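Local coordinates for protein saframycin Mx1 synthetase B (Legionella pneumophila subsp. pneumophila, PDB 3KXW) that belongs to the ANL superfamily as a fatty acid AMP ligase and binds 5'-O-[(S)-(dodecanoyloxy)(hydroxy)phosphoryl]adenosine in this structure, at residues T112-V117 / L172-G177. Sequence-based numbering, arbitrary orientation.
Sequences TNSKPV and LQYTSG
Ser114, in the last turn of helix 101-114, meets Tyr174 and Leu172, alternate residues of strand 169-174 whose side chains come to the same side. The van der Waals part of the contact gathers on this serine: its CB lies 3.5 Å from Tyr174 OH and 4.0 Å from Leu172 CD1, so the methylene touches both strand residues. Its hydroxyl is engaged elsewhere, in a hydrogen bond of OG to the carbonyl of Ile110 one turn back, a position reached with chi1 at 67°. Beside it, the amide end of Asn113, its CG anti to the backbone N, lies at the ring edge near Tyr174 OH, with its plane steeply turned, 83° from the ring. Val93 of strand 91-95 touches both Leu172 and Tyr174, tying the pair to the neighbouring sheet. Lys115, the first residue beyond the helix, leaves the helical conformation with positive phi; Lys115 NZ returns to bond Thr112 O over 2.7 Å, almost in line with the carbonyl. The strand meanwhile runs on into the Ser- and Gly-containing loop that begins at Thr175 and leads to the antiparallel strand 184-188, consistent with the phosphate-binding loop that marks the AMP-binding domain of ANL enzymes.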
loop_
_atom_site.group_PDB
_atom_site.type_symbol
_atom_site.label_atom_id
_atom_site.label_comp_id
_atom_site.label_asym_id
_atom_site.label_seq_id
_atom_site.Cartn_x
_atom_site.Cartn_y
_atom_site.Cartn_z
ATOM N N THR A 112 -12.423 18.180 -2.161
ATOM C CA THR A 112 -12.552 19.194 -3.199
ATOM C C THR A 112 -12.527 18.569 -4.598
ATOM O O THR A 112 -13.262 18.983 -5.480
ATOM C CB THR A 112 -11.448 20.230 -3.055
ATOM O OG1 THR A 112 -11.537 20.813 -1.738
ATOM C CG2 THR A 112 -11.575 21.331 -4.135
ATOM N N ASN A 113 -11.665 17.576 -4.785
ATOM C CA ASN A 113 -11.537 16.914 -6.074
ATOM C C ASN A 113 -12.776 16.062 -6.405
ATOM O O ASN A 113 -13.367 16.199 -7.480
ATOM C CB ASN A 113 -10.241 16.078 -6.107
ATOM C CG ASN A 113 -10.004 15.386 -7.450
ATOM O OD1 ASN A 113 -10.030 16.010 -8.515
ATOM N ND2 ASN A 113 -9.766 14.093 -7.398
ATOM N N SER A 114 -13.176 15.212 -5.464
ATOM C CA SER A 114 -14.180 14.183 -5.733
ATOM C C SER A 114 -15.624 14.643 -5.515
ATOM O O SER A 114 -16.545 13.987 -5.989
ATOM C CB SER A 114 -13.912 12.938 -4.878
ATOM O OG SER A 114 -14.123 13.215 -3.510
ATOM N N LYS A 115 -15.808 15.730 -4.771
ATOM C CA LYS A 115 -17.142 16.293 -4.507
ATOM C C LYS A 115 -18.218 15.256 -4.123
ATOM O O LYS A 115 -19.256 15.139 -4.778
ATOM C CB LYS A 115 -17.608 17.120 -5.704
ATOM C CG LYS A 115 -16.656 18.271 -6.021
ATOM C CD LYS A 115 -16.854 18.765 -7.455
ATOM C CE LYS A 115 -16.205 20.130 -7.710
ATOM N NZ LYS A 115 -14.754 20.166 -7.406
ATOM N N PRO A 116 -17.975 14.525 -3.037
ATOM C CA PRO A 116 -18.911 13.473 -2.635
ATOM C C PRO A 116 -20.222 14.073 -2.110
ATOM O O PRO A 116 -20.236 15.221 -1.628
ATOM C CB PRO A 116 -18.184 12.796 -1.483
ATOM C CG PRO A 116 -17.266 13.872 -0.938
ATOM C CD PRO A 116 -16.779 14.563 -2.171
ATOM N N VAL A 117 -21.294 13.309 -2.198
ATOM C CA VAL A 117 -22.602 13.790 -1.762
ATOM C C VAL A 117 -22.884 13.453 -0.316
ATOM O O VAL A 117 -23.647 14.156 0.335
ATOM C CB VAL A 117 -23.765 13.278 -2.651
ATOM C CG1 VAL A 117 -23.650 13.867 -4.046
ATOM C CG2 VAL A 117 -23.848 11.729 -2.676
ATOM N N LEU A 172 -12.852 5.242 -6.393
ATOM C CA LEU A 172 -11.642 5.995 -6.634
ATOM C C LEU A 172 -10.561 5.512 -5.693
ATOM O O LEU A 172 -10.780 5.466 -4.494
ATOM C CB LEU A 172 -11.881 7.474 -6.385
ATOM C CG LEU A 172 -12.926 8.156 -7.256
ATOM C CD1 LEU A 172 -12.940 9.676 -6.996
ATOM C CD2 LEU A 172 -12.699 7.859 -8.732
ATOM N N GLN A 173 -9.401 5.147 -6.217
ATOM C CA GLN A 173 -8.295 4.900 -5.313
ATOM C C GLN A 173 -7.236 5.988 -5.439
ATOM O O GLN A 173 -6.629 6.176 -6.496
ATOM C CB GLN A 173 -7.710 3.483 -5.445
ATOM C CG GLN A 173 -7.288 2.998 -6.810
ATOM C CD GLN A 173 -6.626 1.575 -6.754
ATOM O OE1 GLN A 173 -6.326 1.072 -5.668
ATOM N NE2 GLN A 173 -6.428 0.937 -7.916
ATOM N N TYR A 174 -7.046 6.719 -4.352
ATOM C CA TYR A 174 -6.076 7.804 -4.337
ATOM C C TYR A 174 -4.676 7.284 -4.069
ATOM O O TYR A 174 -4.466 6.492 -3.151
ATOM C CB TYR A 174 -6.498 8.870 -3.322
ATOM C CG TYR A 174 -7.575 9.747 -3.887
ATOM C CD1 TYR A 174 -7.254 10.894 -4.580
ATOM C CD2 TYR A 174 -8.909 9.411 -3.764
ATOM C CE1 TYR A 174 -8.227 11.697 -5.118
ATOM C CE2 TYR A 174 -9.897 10.211 -4.301
ATOM C CZ TYR A 174 -9.556 11.339 -4.985
ATOM O OH TYR A 174 -10.542 12.132 -5.537
ATOM N N THR A 175 -3.714 7.700 -4.885
ATOM C CA THR A 175 -2.363 7.167 -4.761
ATOM C C THR A 175 -1.580 8.014 -3.785
ATOM O O THR A 175 -2.017 9.107 -3.418
ATOM C CB THR A 175 -1.623 7.182 -6.098
ATOM O OG1 THR A 175 -1.521 8.533 -6.561
ATOM C CG2 THR A 175 -2.364 6.354 -7.128
ATOM N N SER A 176 -0.417 7.530 -3.371
ATOM C CA SER A 176 0.493 8.380 -2.614
ATOM C C SER A 176 1.168 9.326 -3.598
ATOM O O SER A 176 1.059 9.177 -4.826
ATOM C CB SER A 176 1.552 7.556 -1.881
ATOM O OG SER A 176 2.419 6.924 -2.812
ATOM N N GLY A 177 1.897 10.287 -3.067
ATOM C CA GLY A 177 2.525 11.242 -3.929
ATOM C C GLY A 177 1.425 12.170 -4.374
ATOM O O GLY A 177 0.287 12.083 -3.899
#